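Local coordinates for alpha-catenin-like protein hmp-1 (Caenorhabditis elegans, PDB 5H5M) that links the cadherin-catenin complex of adherens junctions to actin filaments, being needed for cell migration and cell shape changes as the embryo encloses and elongates, at residues R113-I119 / D238-V243. Sequence-based numbering, arbitrary orientation.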
# COMPACT_ATOMS: atom_id res chain seq x y z
N ARG A 113 -4.46 3.72 6.00
CA ARG A 113 -3.38 4.20 5.14
C ARG A 113 -2.05 3.54 5.49
O ARG A 113 -1.13 3.53 4.67
CB ARG A 113 -3.28 5.72 5.22
CG ARG A 113 -4.45 6.43 4.55
CD ARG A 113 -4.27 7.93 4.49
NE ARG A 113 -5.39 8.57 3.79
CZ ARG A 113 -5.43 9.85 3.44
NH1 ARG A 113 -4.41 10.65 3.73
NH2 ARG A 113 -6.49 10.34 2.81
N ALA A 114 -1.96 2.99 6.70
CA ALA A 114 -0.80 2.20 7.07
C ALA A 114 -0.80 0.90 6.27
O ALA A 114 0.25 0.43 5.83
CB ALA A 114 -0.80 1.90 8.57
N ILE A 115 -1.98 0.33 6.08
CA ILE A 115 -2.14 -0.86 5.26
C ILE A 115 -1.88 -0.52 3.78
O ILE A 115 -1.22 -1.28 3.07
CB ILE A 115 -3.54 -1.49 5.44
CG1 ILE A 115 -3.50 -2.61 6.49
CG2 ILE A 115 -4.07 -2.06 4.13
CD1 ILE A 115 -2.97 -2.18 7.85
N VAL A 116 -2.37 0.63 3.34
CA VAL A 116 -2.16 1.07 1.97
C VAL A 116 -0.67 1.33 1.71
O VAL A 116 -0.18 1.10 0.60
CB VAL A 116 -2.99 2.32 1.63
CG1 VAL A 116 -2.72 2.79 0.22
CG2 VAL A 116 -4.47 2.01 1.80
N ASP A 117 0.05 1.80 2.73
CA ASP A 117 1.51 1.92 2.66
C ASP A 117 2.14 0.61 2.20
O ASP A 117 3.01 0.60 1.32
CB ASP A 117 2.11 2.30 4.01
CG ASP A 117 2.07 3.78 4.27
OD1 ASP A 117 1.96 4.16 5.46
OD2 ASP A 117 2.16 4.58 3.31
N HIS A 118 1.71 -0.48 2.82
CA HIS A 118 2.23 -1.81 2.52
C HIS A 118 1.81 -2.27 1.13
O HIS A 118 2.62 -2.81 0.38
CB HIS A 118 1.77 -2.81 3.58
CG HIS A 118 2.39 -2.59 4.93
ND1 HIS A 118 2.01 -1.55 5.76
CD2 HIS A 118 3.36 -3.26 5.58
CE1 HIS A 118 2.73 -1.60 6.87
NE2 HIS A 118 3.56 -2.62 6.79
N ILE A 119 0.54 -2.05 0.79
CA ILE A 119 0.01 -2.42 -0.52
C ILE A 119 0.71 -1.64 -1.64
O ILE A 119 1.02 -2.19 -2.70
CB ILE A 119 -1.51 -2.18 -0.60
CG1 ILE A 119 -2.24 -3.08 0.40
CG2 ILE A 119 -2.03 -2.43 -2.01
CD1 ILE A 119 -3.74 -2.95 0.37
N ASP A 238 -9.37 6.79 -2.61
CA ASP A 238 -8.71 8.02 -2.18
C ASP A 238 -7.47 7.75 -1.33
O ASP A 238 -6.45 8.41 -1.51
CB ASP A 238 -9.67 8.91 -1.40
CG ASP A 238 -9.06 10.25 -1.07
OD1 ASP A 238 -8.63 10.45 0.09
OD2 ASP A 238 -8.98 11.11 -1.98
N ASP A 239 -7.57 6.78 -0.42
CA ASP A 239 -6.41 6.35 0.35
C ASP A 239 -5.28 5.91 -0.56
O ASP A 239 -4.12 6.30 -0.38
CB ASP A 239 -6.78 5.21 1.30
CG ASP A 239 -7.64 5.67 2.46
OD1 ASP A 239 -7.62 6.88 2.78
OD2 ASP A 239 -8.33 4.82 3.06
N PHE A 240 -5.61 5.10 -1.57
CA PHE A 240 -4.58 4.58 -2.45
C PHE A 240 -3.90 5.69 -3.24
O PHE A 240 -2.69 5.68 -3.39
CB PHE A 240 -5.16 3.54 -3.41
CG PHE A 240 -4.11 2.88 -4.26
CD1 PHE A 240 -3.32 1.87 -3.73
CD2 PHE A 240 -3.88 3.29 -5.56
CE1 PHE A 240 -2.34 1.26 -4.49
CE2 PHE A 240 -2.90 2.68 -6.33
CZ PHE A 240 -2.13 1.67 -5.79
N LEU A 241 -4.68 6.65 -3.72
CA LEU A 241 -4.13 7.74 -4.51
C LEU A 241 -3.34 8.71 -3.64
O LEU A 241 -2.33 9.26 -4.08
CB LEU A 241 -5.25 8.48 -5.25
CG LEU A 241 -6.02 7.66 -6.29
CD1 LEU A 241 -6.97 8.55 -7.06
CD2 LEU A 241 -5.06 6.94 -7.23
N ALA A 242 -3.80 8.93 -2.41
CA ALA A 242 -3.12 9.84 -1.49
C ALA A 242 -1.77 9.28 -1.06
O ALA A 242 -0.78 10.01 -0.99
CB ALA A 242 -4.00 10.13 -0.27
N VAL A 243 -1.74 7.99 -0.77
CA VAL A 243 -0.50 7.31 -0.40
C VAL A 243 0.43 7.18 -1.61
O VAL A 243 1.64 7.40 -1.50
CB VAL A 243 -0.78 5.92 0.21
CG1 VAL A 243 0.50 5.11 0.32
CG2 VAL A 243 -1.45 6.06 1.57
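R113 lays its side chain across the helical segment D238-V243. CB lies 4.1 Å from V243 CG2, and CG passes D239 OD1 at 3.7 Å, with CD close to the same oxygen. The chain runs extended from there (chi3 178°), which carries NE to D239 OD1 for a salt-bridged hydrogen bond of 3.0 Å. That bond is nearly straight, 170° at the hydrogen; the oxygen lies in the guanidinium plane, whereas NE stands above the carboxylate plane, the two planes being almost perpendicular. CZ and NH1 lie near A242 CB, which sits over one guanidinium face, offset toward its rim, while NH2 makes a longer salt bridge to D238 OD1 (3.5 Å). D239, A242, V243 and D238 thus form the hole for this knob.

One turn on, V116 supplies the apolar centre: CG1, anti to the backbone N, touches V243 CB and F240 CA, each at 3.7 Å, and CG2 meets D239 CB. D117 OD2 approaches V243 CG1 to 3.5 Å, its hydrogen bond going to H247, while D117 OD1 is salt-bridged to R58.

The segment axes cross at -62°, 9.4 Å apart, joining helix 92-122 to helix 237-260 in this vinculin-family M domain. Helix 56-80 touches R113 and V243 through R58, helix 142-166 packs on I119, and helix 276-300 packs on F240.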